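Long-range contacts in staphylococcal enterotoxin-like toxin (Staphylococcus aureus, PDB 4DXF), which probably binds sialylated glycans of host cells as a superantigen-like protein, with an OB-fold domain joined to a beta-grasp domain: residues 23-28 and 79-84; 32-37 and 72-77; 59-64 and 92-97; 136-141 and 184-189; 162-167 and 197-202. All blocks are in the same frame, centred on the assembly; numbering follows the deposited sequence.

Contact 1: residues 23-28 and 79-84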
# COMPACT_ATOMS: atom_id res chain seq x y z
N TYR A 23 2.22 10.30 -0.64
CA TYR A 23 1.00 9.67 -0.07
C TYR A 23 -0.32 10.40 -0.36
O TYR A 23 -1.38 9.99 0.11
CB TYR A 23 1.22 9.33 1.38
CG TYR A 23 2.16 8.13 1.65
CD1 TYR A 23 1.74 6.84 1.34
CD2 TYR A 23 3.46 8.31 2.11
CE1 TYR A 23 2.55 5.73 1.57
CE2 TYR A 23 4.28 7.23 2.38
CZ TYR A 23 3.83 5.90 2.04
OH TYR A 23 4.60 4.82 2.27
N THR A 24 -0.27 11.43 -1.20
CA THR A 24 -1.47 12.06 -1.72
C THR A 24 -1.64 11.80 -3.23
O THR A 24 -2.55 12.33 -3.86
CB THR A 24 -1.52 13.61 -1.39
OG1 THR A 24 -0.30 14.22 -1.81
CG2 THR A 24 -1.69 13.75 0.09
N LYS A 25 -0.71 11.04 -3.79
CA LYS A 25 -0.79 10.56 -5.18
C LYS A 25 -2.08 9.77 -5.40
O LYS A 25 -2.63 9.18 -4.45
CB LYS A 25 0.42 9.69 -5.53
CG LYS A 25 1.59 10.54 -5.91
CD LYS A 25 2.84 9.76 -5.78
CE LYS A 25 3.30 9.11 -7.02
NZ LYS A 25 3.47 9.85 -8.34
N PRO A 26 -2.63 9.86 -6.62
CA PRO A 26 -3.84 9.04 -6.85
C PRO A 26 -3.46 7.56 -7.02
O PRO A 26 -2.32 7.24 -7.45
CB PRO A 26 -4.43 9.63 -8.16
CG PRO A 26 -3.22 10.23 -8.91
CD PRO A 26 -2.17 10.59 -7.81
N SER A 27 -4.37 6.66 -6.64
CA SER A 27 -4.15 5.18 -6.81
C SER A 27 -5.20 4.64 -7.79
O SER A 27 -6.22 5.30 -8.06
CB SER A 27 -4.29 4.39 -5.52
OG SER A 27 -5.57 4.65 -4.89
N LEU A 28 -4.90 3.46 -8.35
CA LEU A 28 -5.85 2.81 -9.29
C LEU A 28 -5.97 1.38 -8.79
O LEU A 28 -5.06 0.76 -8.13
CB LEU A 28 -5.30 2.82 -10.73
CG LEU A 28 -5.14 4.16 -11.49
CD1 LEU A 28 -4.14 4.13 -12.65
CD2 LEU A 28 -6.50 4.74 -11.87
N PHE A 79 -2.98 -3.26 -6.84
CA PHE A 79 -3.20 -1.94 -6.31
C PHE A 79 -2.02 -1.13 -6.93
O PHE A 79 -0.84 -1.49 -6.61
CB PHE A 79 -3.15 -2.00 -4.77
CG PHE A 79 -3.30 -0.63 -4.16
CD1 PHE A 79 -4.54 -0.02 -4.14
CD2 PHE A 79 -2.19 0.04 -3.68
CE1 PHE A 79 -4.71 1.34 -3.64
CE2 PHE A 79 -2.31 1.39 -3.21
CZ PHE A 79 -3.56 2.03 -3.14
N VAL A 80 -2.35 -0.08 -7.67
CA VAL A 80 -1.43 0.71 -8.51
C VAL A 80 -1.33 2.12 -7.95
O VAL A 80 -2.32 2.80 -7.78
CB VAL A 80 -1.87 0.76 -10.01
CG1 VAL A 80 -1.00 1.72 -10.89
CG2 VAL A 80 -1.88 -0.62 -10.57
N VAL A 81 -0.07 2.57 -7.84
CA VAL A 81 0.19 3.99 -7.61
C VAL A 81 1.23 4.35 -8.71
O VAL A 81 2.37 3.84 -8.61
CB VAL A 81 0.83 4.19 -6.18
CG1 VAL A 81 1.16 5.72 -5.99
CG2 VAL A 81 -0.13 3.78 -5.09
N LEU A 82 0.83 5.09 -9.74
CA LEU A 82 1.73 5.35 -10.90
C LEU A 82 2.85 6.27 -10.35
O LEU A 82 2.57 7.17 -9.54
CB LEU A 82 1.06 6.02 -12.03
CG LEU A 82 -0.07 5.21 -12.70
CD1 LEU A 82 -0.76 6.08 -13.69
CD2 LEU A 82 0.67 4.00 -13.31
N GLU A 83 4.07 5.97 -10.74
CA GLU A 83 5.24 6.72 -10.20
C GLU A 83 6.20 7.00 -11.33
O GLU A 83 6.22 6.29 -12.34
CB GLU A 83 5.98 5.85 -9.21
CG GLU A 83 5.37 5.69 -7.89
CD GLU A 83 6.27 4.92 -6.90
OE1 GLU A 83 7.49 5.19 -6.80
OE2 GLU A 83 5.76 4.11 -6.12
N GLU A 84 7.03 8.05 -11.15
CA GLU A 84 8.12 8.17 -12.10
C GLU A 84 9.25 7.18 -11.78
O GLU A 84 9.32 6.58 -10.70
CB GLU A 84 8.50 9.65 -12.38
CG GLU A 84 7.47 10.25 -13.37
CD GLU A 84 7.72 11.69 -13.75
OE1 GLU A 84 8.06 11.95 -14.93
OE2 GLU A 84 7.56 12.57 -12.87
O HOH W 1 6.32 9.78 -8.86
O HOH W 2 -1.94 5.80 -9.82
O HOH W 3 0.14 8.36 -8.87
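Lys25 reaches over to the residues after strand 76-80, CB against Val81 CG1 at 4.1 Å. With the chain bent at chi3 (95°) and chi4 (52°), NZ is brought to the backbone O of Leu82 at 3.1 Å, in the carbonyl plane; the Lys25 chain crosses that of Glu83 at about a right angle, CE nearest CG. A water accepts from Lys25 NZ and from Glu84 N, giving the ammonium a second partner. The carboxylate of Glu83 turns elsewhere, to the hydroxyl of Tyr22. Pro26 makes its contact through solvent: its O takes protons from two waters, one accepting from Leu82 N, the other donating to Leu82 O. Ser27 lays CB against the ring of Phe79, 3.4 Å from CZ, and its CA makes a CA-H...O contact with Val80 O. That same oxygen receives Leu28 N at 2.7 Å, and Val80 N returns a bond to Leu28 O at 2.9 Å, an antiparallel hydrogen-bonded pair. Leu28 CB and Val80 CB lie 4.1 Å apart on one face of the sheet, and Leu28 extends CD1 to Leu82 CD1 at 4.0 Å. Phe79 lies against helix 138-153, on Glu140 and Lys144. The loop following helix 17-22 thus runs through a water-lined approach into strand 28-31, which pairs with strand 76-80 at the margin of the OB-fold sheet.

Contact 2: residues 32-37 and 72-77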
# COMPACT_ATOMS: atom_id res chain seq x y z
N ASN A 32 -9.44 -8.78 -10.76
CA ASN A 32 -9.85 -9.96 -11.62
C ASN A 32 -9.23 -9.80 -13.03
O ASN A 32 -9.89 -9.97 -14.09
CB ASN A 32 -11.36 -10.00 -11.71
CG ASN A 32 -12.01 -10.24 -10.34
OD1 ASN A 32 -11.51 -11.04 -9.56
ND2 ASN A 32 -13.11 -9.54 -10.05
N GLU A 33 -7.92 -9.51 -13.07
CA GLU A 33 -7.22 -9.27 -14.30
C GLU A 33 -6.25 -10.45 -14.61
O GLU A 33 -6.18 -11.39 -13.84
CB GLU A 33 -6.40 -7.92 -14.18
CG GLU A 33 -7.28 -6.66 -14.14
CD GLU A 33 -8.03 -6.35 -15.49
OE1 GLU A 33 -7.57 -6.81 -16.54
OE2 GLU A 33 -9.04 -5.56 -15.49
N ILE A 34 -5.57 -10.42 -15.74
CA ILE A 34 -4.44 -11.35 -15.94
C ILE A 34 -3.13 -10.52 -16.02
O ILE A 34 -3.18 -9.33 -16.40
CB ILE A 34 -4.63 -12.22 -17.18
CG1 ILE A 34 -4.60 -11.39 -18.42
CG2 ILE A 34 -5.99 -13.02 -17.01
CD1 ILE A 34 -4.47 -12.27 -19.74
N GLY A 35 -2.04 -11.15 -15.63
CA GLY A 35 -0.70 -10.53 -15.74
C GLY A 35 0.16 -11.35 -16.70
O GLY A 35 0.07 -12.58 -16.68
N ILE A 36 0.99 -10.65 -17.48
CA ILE A 36 1.84 -11.30 -18.47
C ILE A 36 3.28 -10.92 -18.15
O ILE A 36 3.59 -9.75 -18.11
CB ILE A 36 1.44 -10.76 -19.84
CG1 ILE A 36 0.01 -11.26 -20.24
CG2 ILE A 36 2.42 -11.17 -20.96
CD1 ILE A 36 -0.60 -10.43 -21.40
N ILE A 37 4.15 -11.92 -17.98
CA ILE A 37 5.58 -11.66 -17.70
C ILE A 37 6.39 -12.19 -18.87
O ILE A 37 6.28 -13.36 -19.22
CB ILE A 37 6.01 -12.29 -16.43
CG1 ILE A 37 5.19 -11.71 -15.24
CG2 ILE A 37 7.54 -12.03 -16.21
CD1 ILE A 37 5.26 -12.50 -14.01
N VAL A 72 1.98 -16.44 -18.19
CA VAL A 72 0.66 -15.89 -17.91
C VAL A 72 0.24 -16.24 -16.52
O VAL A 72 0.32 -17.32 -16.03
CB VAL A 72 -0.37 -16.40 -18.97
CG1 VAL A 72 -1.84 -15.90 -18.68
CG2 VAL A 72 0.04 -15.91 -20.35
N HIS A 73 -0.27 -15.24 -15.81
CA HIS A 73 -0.80 -15.45 -14.46
C HIS A 73 -2.23 -14.96 -14.40
O HIS A 73 -2.48 -13.81 -14.74
CB HIS A 73 0.08 -14.66 -13.41
CG HIS A 73 1.48 -15.17 -13.41
ND1 HIS A 73 1.85 -16.27 -12.68
CD2 HIS A 73 2.53 -14.85 -14.18
CE1 HIS A 73 3.11 -16.56 -12.95
NE2 HIS A 73 3.55 -15.72 -13.85
N ARG A 74 -3.14 -15.79 -13.95
CA ARG A 74 -4.56 -15.39 -13.99
C ARG A 74 -5.06 -15.04 -12.59
O ARG A 74 -4.38 -15.30 -11.62
CB ARG A 74 -5.37 -16.52 -14.73
CG ARG A 74 -4.85 -16.64 -16.18
CD ARG A 74 -5.68 -17.70 -17.05
NE ARG A 74 -6.92 -17.00 -17.39
CZ ARG A 74 -7.13 -16.25 -18.45
NH1 ARG A 74 -6.21 -16.04 -19.41
NH2 ARG A 74 -8.28 -15.63 -18.53
N ASN A 75 -6.23 -14.39 -12.44
CA ASN A 75 -6.75 -14.13 -11.09
C ASN A 75 -5.79 -13.28 -10.25
O ASN A 75 -5.51 -13.63 -9.10
CB ASN A 75 -6.99 -15.35 -10.25
CG ASN A 75 -8.09 -16.24 -10.81
OD1 ASN A 75 -7.88 -17.45 -10.98
ND2 ASN A 75 -9.24 -15.66 -11.09
N VAL A 76 -5.32 -12.27 -10.91
CA VAL A 76 -4.47 -11.19 -10.34
C VAL A 76 -5.31 -9.92 -10.08
O VAL A 76 -6.07 -9.45 -10.96
CB VAL A 76 -3.31 -10.99 -11.34
CG1 VAL A 76 -2.51 -9.70 -11.05
CG2 VAL A 76 -2.46 -12.26 -11.19
N ASP A 77 -5.06 -9.31 -8.90
CA ASP A 77 -5.60 -8.01 -8.53
C ASP A 77 -4.30 -7.15 -8.32
O ASP A 77 -3.33 -7.71 -7.83
CB ASP A 77 -6.30 -8.09 -7.19
CG ASP A 77 -7.71 -8.66 -7.26
OD1 ASP A 77 -8.03 -9.20 -8.35
OD2 ASP A 77 -8.42 -8.56 -6.24
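Strands 33-37 and 72-74 run antiparallel, their axes 161° apart, as a pairing at the edge of the OB-fold sheet, interrupted by a G1 beta bulge where Asn75 and Val76 both face Glu33. Glu33 and Val76 exchange backbone bonds, N of Glu33 to O of Val76 at 2.8 Å and the longer return from Val76 N to Glu33 O at 3.2 Å. Beyond the bulge Gly35 and His73 form another hydrogen-bonded pair. Asn75 has the positive phi (60°) expected at the first bulge position, and there the chain turns a corner into strand 76-80. Arg74 runs alongside Ile34 and, bent at chi3, folds its guanidinium over it, so that Ile34 CG2 sits beneath the centre of one face, 3.7 Å from Arg74 CZ. On the other side of the sheet Ile37 CD1 meets the His73 ring at CD2, 3.6 Å away, the two side chains set obliquely to each other. NE2 of His73 is bonded to the backbone O of Gly69, which would fix the rotation of the ring, and Tyr68 meets it edge-to-face. Asp77 is buried and its carboxylate is shared: Lys133 forms a salt bridge to OD2, and Ser100 bonds to OD1. The same OD1 accepts Asn32 N at 2.8 Å in an almost straight bond (175°), coming from above the carboxylate plane.

Contact 3: residues 59-64 and 92-97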
# COMPACT_ATOMS: atom_id res chain seq x y z
N ALA A 59 6.45 -3.49 -11.34
CA ALA A 59 7.68 -4.09 -10.82
C ALA A 59 7.59 -5.26 -9.86
O ALA A 59 6.88 -5.25 -8.83
CB ALA A 59 8.63 -2.94 -10.23
N LEU A 60 8.34 -6.33 -10.17
CA LEU A 60 8.37 -7.50 -9.31
C LEU A 60 9.53 -7.38 -8.30
O LEU A 60 10.70 -7.65 -8.63
CB LEU A 60 8.49 -8.78 -10.11
CG LEU A 60 7.33 -8.86 -11.13
CD1 LEU A 60 7.53 -9.97 -12.20
CD2 LEU A 60 6.00 -9.13 -10.36
N VAL A 61 9.19 -6.95 -7.10
CA VAL A 61 10.18 -6.67 -6.06
C VAL A 61 9.94 -7.62 -4.95
O VAL A 61 8.89 -8.30 -4.90
CB VAL A 61 10.12 -5.20 -5.57
CG1 VAL A 61 10.47 -4.25 -6.69
CG2 VAL A 61 8.69 -4.89 -4.98
N GLY A 62 10.91 -7.71 -4.02
CA GLY A 62 10.80 -8.55 -2.88
C GLY A 62 10.46 -9.98 -3.24
O GLY A 62 11.09 -10.58 -4.17
N LYS A 63 9.43 -10.51 -2.57
CA LYS A 63 9.02 -11.91 -2.73
C LYS A 63 8.37 -12.22 -4.10
O LYS A 63 8.40 -13.38 -4.54
CB LYS A 63 8.07 -12.35 -1.61
CG LYS A 63 8.76 -12.59 -0.24
CD LYS A 63 7.79 -13.27 0.75
CE LYS A 63 8.24 -13.15 2.24
NZ LYS A 63 8.31 -11.70 2.70
N ASP A 64 7.86 -11.20 -4.78
CA ASP A 64 7.22 -11.37 -6.09
C ASP A 64 8.10 -11.90 -7.19
O ASP A 64 7.57 -12.44 -8.17
CB ASP A 64 6.58 -10.07 -6.59
CG ASP A 64 5.22 -9.84 -5.98
OD1 ASP A 64 4.71 -10.72 -5.23
OD2 ASP A 64 4.66 -8.76 -6.25
N TYR A 92 4.03 2.75 -14.59
CA TYR A 92 4.86 1.99 -13.79
C TYR A 92 4.36 2.17 -12.37
O TYR A 92 4.00 3.30 -11.97
CB TYR A 92 6.30 2.58 -13.92
CG TYR A 92 7.26 2.14 -12.92
CD1 TYR A 92 7.39 2.84 -11.70
CD2 TYR A 92 8.13 1.07 -13.16
CE1 TYR A 92 8.32 2.45 -10.72
CE2 TYR A 92 9.02 0.65 -12.16
CZ TYR A 92 9.12 1.39 -10.96
OH TYR A 92 10.05 1.01 -10.03
N SER A 93 4.37 1.07 -11.65
CA SER A 93 4.01 0.88 -10.25
C SER A 93 4.76 -0.27 -9.59
O SER A 93 5.29 -1.21 -10.25
CB SER A 93 2.46 0.81 -10.12
OG SER A 93 2.08 0.68 -8.80
N VAL A 94 4.87 -0.25 -8.26
CA VAL A 94 5.72 -1.20 -7.58
C VAL A 94 4.97 -2.13 -6.64
O VAL A 94 4.31 -1.64 -5.72
CB VAL A 94 6.81 -0.43 -6.75
CG1 VAL A 94 7.66 -1.44 -6.06
CG2 VAL A 94 7.59 0.45 -7.71
N GLY A 95 5.01 -3.46 -6.87
CA GLY A 95 4.38 -4.38 -5.91
C GLY A 95 2.85 -4.31 -6.02
O GLY A 95 2.36 -3.92 -7.08
N GLY A 96 2.15 -4.65 -4.91
CA GLY A 96 0.70 -4.47 -4.82
C GLY A 96 -0.06 -5.58 -5.52
O GLY A 96 -1.26 -5.42 -5.79
N ILE A 97 0.62 -6.69 -5.82
CA ILE A 97 -0.09 -7.82 -6.58
C ILE A 97 -0.61 -8.78 -5.63
O ILE A 97 0.16 -9.26 -4.73
CB ILE A 97 0.90 -8.56 -7.53
CG1 ILE A 97 1.52 -7.56 -8.46
CG2 ILE A 97 0.10 -9.63 -8.34
CD1 ILE A 97 2.77 -8.07 -9.22
O HOH W 4 1.95 -11.24 -4.97
O HOH W 5 2.86 -7.73 -4.69
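Leu60 CD2 meets Ile97 CD1 at 3.6 Å in the interior of the OB-fold barrel, where Met47 lies against both side chains. A second apolar patch forms at Val61: Val61 CG2 lies 3.8 Å from Val94 CG1, with Val61 CG1 close behind, and the side chains cross at about a right angle. Val94 CG1 stands anti to its own backbone N (chi1 -180°), which carries it out to these methyls. Ala59 CB adds a looser contact, 4.1 Å from Tyr92 CE2 and near Val94 CG2. Around this packing the strands are joined in a short parallel pairing of Ala59 with Val94. Ala59 N bonds to Ser93 O nearly in line with the carbonyl, although the N-H...O angle is only 144°; Gly95 N returns to Ala59 O over a longer 3.2 Å. Gly95 and Gly96 both have positive phi, and the chain kinks through them before Ile97. In the other segment a type II' turn from Val61 to Asp64, with Gly62 at its second position, closes through Asp64 N to Val61 O. It delivers the buried carboxylate of Asp64 to Ile97, where Asp64 OD2 touches Ile97 CD1. Both oxygens are served by water: one water links Asp64 OD2 and Ile97 N, while another joins the two segments by donating to Asp64 OD1 at 2.8 Å and to Ile97 O at 2.7 Å.

Contact 4: residues 136-141 and 184-189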
# COMPACT_ATOMS: atom_id res chain seq x y z
N ILE A 136 -4.70 -8.83 0.74
CA ILE A 136 -4.42 -7.44 0.49
C ILE A 136 -2.92 -7.23 0.71
O ILE A 136 -2.35 -7.87 1.63
CB ILE A 136 -5.26 -6.58 1.49
CG1 ILE A 136 -5.08 -5.10 1.15
CG2 ILE A 136 -5.05 -7.00 2.97
CD1 ILE A 136 -6.08 -4.27 1.81
N SER A 137 -2.36 -6.41 -0.13
CA SER A 137 -0.93 -6.10 -0.12
C SER A 137 -0.65 -5.10 0.99
O SER A 137 -1.50 -4.24 1.32
CB SER A 137 -0.40 -5.47 -1.43
OG SER A 137 -0.98 -4.26 -1.84
N LEU A 138 0.55 -5.20 1.52
CA LEU A 138 1.00 -4.08 2.42
C LEU A 138 1.05 -2.75 1.74
O LEU A 138 0.77 -1.72 2.40
CB LEU A 138 2.35 -4.45 3.10
CG LEU A 138 2.40 -5.68 4.01
CD1 LEU A 138 3.86 -5.83 4.65
CD2 LEU A 138 1.39 -5.90 5.18
N LYS A 139 1.39 -2.70 0.46
CA LYS A 139 1.39 -1.53 -0.34
C LYS A 139 0.05 -0.80 -0.16
O LYS A 139 0.03 0.41 0.08
CB LYS A 139 1.66 -1.81 -1.83
CG LYS A 139 1.64 -0.58 -2.68
CD LYS A 139 1.62 -0.94 -4.15
CE LYS A 139 1.76 0.27 -5.07
NZ LYS A 139 3.15 0.96 -4.88
N GLU A 140 -1.07 -1.56 -0.28
CA GLU A 140 -2.42 -0.92 -0.25
C GLU A 140 -2.80 -0.40 1.13
O GLU A 140 -3.33 0.72 1.26
CB GLU A 140 -3.52 -1.91 -0.74
CG GLU A 140 -4.90 -1.27 -0.68
CD GLU A 140 -5.97 -2.15 -1.29
OE1 GLU A 140 -5.57 -3.13 -1.98
OE2 GLU A 140 -7.21 -1.87 -1.07
N LEU A 141 -2.53 -1.20 2.15
CA LEU A 141 -2.82 -0.84 3.54
C LEU A 141 -1.98 0.41 3.89
O LEU A 141 -2.54 1.45 4.34
CB LEU A 141 -2.49 -1.97 4.47
CG LEU A 141 -3.34 -3.27 4.28
CD1 LEU A 141 -2.60 -4.37 4.94
CD2 LEU A 141 -4.71 -2.99 4.94
N GLU A 184 10.37 -0.58 -0.59
CA GLU A 184 9.84 -1.19 -1.82
C GLU A 184 9.66 -2.71 -1.78
O GLU A 184 8.62 -3.21 -2.28
CB GLU A 184 10.65 -0.78 -3.02
CG GLU A 184 10.36 0.62 -3.47
CD GLU A 184 10.67 0.80 -4.90
OE1 GLU A 184 11.24 -0.16 -5.52
OE2 GLU A 184 10.35 1.90 -5.41
N ASN A 185 10.64 -3.47 -1.23
CA ASN A 185 10.40 -4.96 -1.06
C ASN A 185 9.11 -5.34 -0.28
O ASN A 185 8.44 -6.32 -0.60
CB ASN A 185 11.62 -5.67 -0.44
CG ASN A 185 11.88 -5.21 0.98
OD1 ASN A 185 12.05 -4.01 1.23
ND2 ASN A 185 11.83 -6.13 1.91
N ARG A 186 8.74 -4.55 0.73
CA ARG A 186 7.54 -4.87 1.52
C ARG A 186 6.19 -4.55 0.76
O ARG A 186 5.10 -4.99 1.22
CB ARG A 186 7.58 -4.07 2.81
CG ARG A 186 8.88 -4.31 3.68
CD ARG A 186 8.67 -3.37 4.91
NE ARG A 186 7.68 -3.96 5.77
CZ ARG A 186 7.12 -3.29 6.77
NH1 ARG A 186 7.52 -2.04 6.94
NH2 ARG A 186 6.23 -3.89 7.56
N MET A 187 6.29 -3.77 -0.30
CA MET A 187 5.14 -3.39 -1.20
C MET A 187 4.60 -4.67 -1.85
O MET A 187 3.40 -4.78 -2.15
CB MET A 187 5.51 -2.36 -2.28
CG MET A 187 5.57 -0.90 -1.69
SD MET A 187 6.04 0.24 -2.78
CE MET A 187 6.07 1.75 -1.70
N ALA A 188 5.46 -5.66 -1.97
CA ALA A 188 5.01 -6.92 -2.56
C ALA A 188 4.48 -7.86 -1.55
O ALA A 188 3.88 -8.87 -1.94
CB ALA A 188 6.15 -7.58 -3.38
N ASP A 189 4.61 -7.57 -0.26
CA ASP A 189 4.15 -8.50 0.77
C ASP A 189 2.63 -8.53 0.85
O ASP A 189 2.01 -7.47 0.65
CB ASP A 189 4.72 -8.18 2.16
CG ASP A 189 6.19 -8.70 2.34
OD1 ASP A 189 6.50 -9.80 1.83
OD2 ASP A 189 7.01 -8.01 3.00
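Leu138 and Asp189 hold the tight part of this contact. Leu138 N bonds to Asp189 O at 2.8 Å and 168°, the donor tilted 26° from the carbonyl plane, while Leu138 CD1 presses on Asp189 CB at 3.5 Å. One carbonyl thus bonds the first residue of helix 138-153, while Arg186 O merely packs on Leu138 CB at 3.4 Å. Before it, Ser137 is the N-cap: its OG, turned between N and the carbonyl carbon (chi1 59°), accepts Glu140 N at 3.1 Å, and its CA makes a CA-H...O contact with Asp189 O. Lys139 CB lies against Met187 O at 3.5 Å and Lys139 NZ beside Met187 SD at 3.6 Å, the methylenes meeting less closely, Lys139 CB to Met187 CB 3.9 Å; the buried ammonium donates its hydrogen bond to Val94 O. The looser side is that of the Arg186 guanidinium and the Asp189 carboxylate, on partly exposed residues. There Leu138 CD1 comes only to 4.2 Å from Arg186 NH2, and the polar ends turn to outside partners, Arg186 to Thr175 O and Asp189 to Lys63 in a salt bridge. The weakly bonded helix 184-187 packs against both the start of helix 138-153 and strand 92-99, where Met187 and Gly96 share a backbone bond, while Leu138 continues onto Ile191 of strand 190-192 and onto Tyr174 and Phe176 of strand 173-177.

Contact 5: residues 162-167 and 197-202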
# COMPACT_ATOMS: atom_id res chain seq x y z
N GLY A 162 6.15 8.38 13.65
CA GLY A 162 5.38 7.43 14.47
C GLY A 162 5.17 6.18 13.61
O GLY A 162 6.02 5.84 12.79
N LYS A 163 4.05 5.54 13.82
CA LYS A 163 3.85 4.21 13.15
C LYS A 163 2.40 3.82 12.98
O LYS A 163 1.53 4.21 13.76
CB LYS A 163 4.59 3.13 13.91
CG LYS A 163 4.04 2.87 15.29
CD LYS A 163 5.00 1.96 16.11
CE LYS A 163 4.39 1.56 17.46
NZ LYS A 163 3.77 2.67 18.24
N ILE A 164 2.17 3.02 11.91
CA ILE A 164 0.92 2.30 11.84
C ILE A 164 1.19 0.78 12.13
O ILE A 164 2.21 0.21 11.64
CB ILE A 164 0.41 2.40 10.43
CG1 ILE A 164 -0.04 3.82 10.03
CG2 ILE A 164 -0.73 1.34 10.24
CD1 ILE A 164 0.17 3.96 8.54
N VAL A 165 0.35 0.16 12.94
CA VAL A 165 0.49 -1.24 13.25
C VAL A 165 -0.83 -1.96 12.94
O VAL A 165 -1.92 -1.62 13.47
CB VAL A 165 0.92 -1.52 14.76
CG1 VAL A 165 1.11 -3.08 15.09
CG2 VAL A 165 2.15 -0.65 15.19
N ILE A 166 -0.68 -2.98 12.09
CA ILE A 166 -1.83 -3.79 11.67
C ILE A 166 -1.81 -5.02 12.54
O ILE A 166 -0.85 -5.80 12.51
CB ILE A 166 -1.70 -4.23 10.19
CG1 ILE A 166 -1.36 -3.11 9.20
CG2 ILE A 166 -2.97 -5.03 9.68
CD1 ILE A 166 -2.39 -1.94 9.08
N LYS A 167 -2.85 -5.20 13.35
CA LYS A 167 -2.86 -6.31 14.30
C LYS A 167 -3.71 -7.41 13.73
O LYS A 167 -4.86 -7.18 13.43
CB LYS A 167 -3.39 -5.89 15.68
CG LYS A 167 -2.39 -4.86 16.32
CD LYS A 167 -2.87 -4.34 17.66
CE LYS A 167 -2.02 -4.89 18.80
NZ LYS A 167 -2.84 -4.89 20.05
N ASP A 197 -7.45 -7.69 12.51
CA ASP A 197 -8.31 -7.46 13.63
C ASP A 197 -8.60 -5.96 13.88
O ASP A 197 -9.76 -5.51 13.82
CB ASP A 197 -7.68 -8.10 14.86
CG ASP A 197 -8.64 -8.14 16.00
OD1 ASP A 197 -9.82 -8.55 15.79
OD2 ASP A 197 -8.23 -7.73 17.08
N ASN A 198 -7.53 -5.20 14.13
CA ASN A 198 -7.59 -3.74 14.39
C ASN A 198 -6.24 -3.10 14.00
O ASN A 198 -5.20 -3.78 13.79
CB ASN A 198 -8.00 -3.38 15.84
CG ASN A 198 -6.98 -3.80 16.87
OD1 ASN A 198 -6.08 -3.04 17.26
ND2 ASN A 198 -7.07 -5.05 17.29
N ILE A 199 -6.28 -1.78 13.93
CA ILE A 199 -5.17 -1.04 13.40
C ILE A 199 -4.90 0.04 14.47
O ILE A 199 -5.86 0.67 14.91
CB ILE A 199 -5.54 -0.42 12.06
CG1 ILE A 199 -5.82 -1.52 11.05
CG2 ILE A 199 -4.40 0.49 11.55
CD1 ILE A 199 -6.29 -1.03 9.77
N GLU A 200 -3.64 0.18 14.85
CA GLU A 200 -3.19 1.18 15.87
C GLU A 200 -2.23 2.19 15.23
O GLU A 200 -1.26 1.83 14.55
CB GLU A 200 -2.60 0.47 17.09
CG GLU A 200 -3.64 -0.18 18.10
CD GLU A 200 -3.04 -1.30 19.01
OE1 GLU A 200 -1.80 -1.57 18.95
OE2 GLU A 200 -3.82 -1.92 19.78
N VAL A 201 -2.50 3.49 15.39
CA VAL A 201 -1.69 4.48 14.66
C VAL A 201 -1.17 5.41 15.77
O VAL A 201 -1.97 5.81 16.62
CB VAL A 201 -2.53 5.30 13.66
CG1 VAL A 201 -1.71 6.41 13.01
CG2 VAL A 201 -3.03 4.38 12.51
N ASN A 202 0.13 5.71 15.75
CA ASN A 202 0.66 6.63 16.75
C ASN A 202 1.48 7.68 16.02
O ASN A 202 2.35 7.36 15.21
CB ASN A 202 1.42 5.87 17.84
CG ASN A 202 1.77 6.77 19.00
OD1 ASN A 202 0.89 7.36 19.62
ND2 ASN A 202 3.03 6.97 19.20
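Lys163, Val165 and Lys167 bond through their backbones to Asn202, Glu200 and Asn198 in three antiparallel hydrogen-bonded pairs, the strand axes 4.7 Å apart at closest, with 171° between their directions. Both bonds of the Val165 and Glu200 pair measure 2.8 Å, N to O. At the far end the spacing changes: Lys167 O takes Asp197 N at 2.8 Å, while its bond from Asn198 N is stretched and weak, because Asp197 and Asn198 both face Lys167 in a classic beta bulge. At the other end Gly162 CA approaches Asn202 O to 3.1 Å in a CA-H...O contact, leaving no room for a CB there. The apolar packing lies on the face of Ile164, Ile166, Ile199 and Val201. Ile164 lies beside both neighbours, CG1 on Val201 CG2 at 3.9 Å and CG2 on Ile199 CG2, and Ile166 bends at chi2 (-62°) to set CD1 against Ile199 CG1 at 4.0 Å. The opposite face carries Lys163, Lys167, Asn198, Glu200 and Asn202, with Val165 among them. Lys167 crosses Glu200 at a slant, its CD and CE laid along the carboxylate, and the bend at chi3 (109°) brings NZ to OE2 at 3.1 Å, a salt bridge from the syn side but tilted out of the carboxylate plane. Asn198 ND2 bonds back to Asp197 OD2, whose other oxygen pairs with Lys169. Helix 138-153 covers the apolar face through Leu145 and Leu149, and strands 107-116 and 173-177 flank the pair: the helix-on-sheet packing of the beta-grasp domain.

Contacts 1, 2 and 3 belong to the OB-fold domain and contacts 4 and 5 to the beta-grasp domain. Contacts 3 and 4 are the buried ones, their centres about 8 Å apart, and touch across the domain boundary through a salt bridge and a backbone bond. Contacts 1 and 2 share strand 76-80 but have their centres about 20 Å apart, one drawing on water, the other on a bulge and a shared carboxylate. Contact 5, the most regular pairing, lies about 31 Å from contact 2, centre to centre. Partly exposed contacts 2 and 5 place charged side chains outward, whereas contact 3 keeps a watered carboxylate inside.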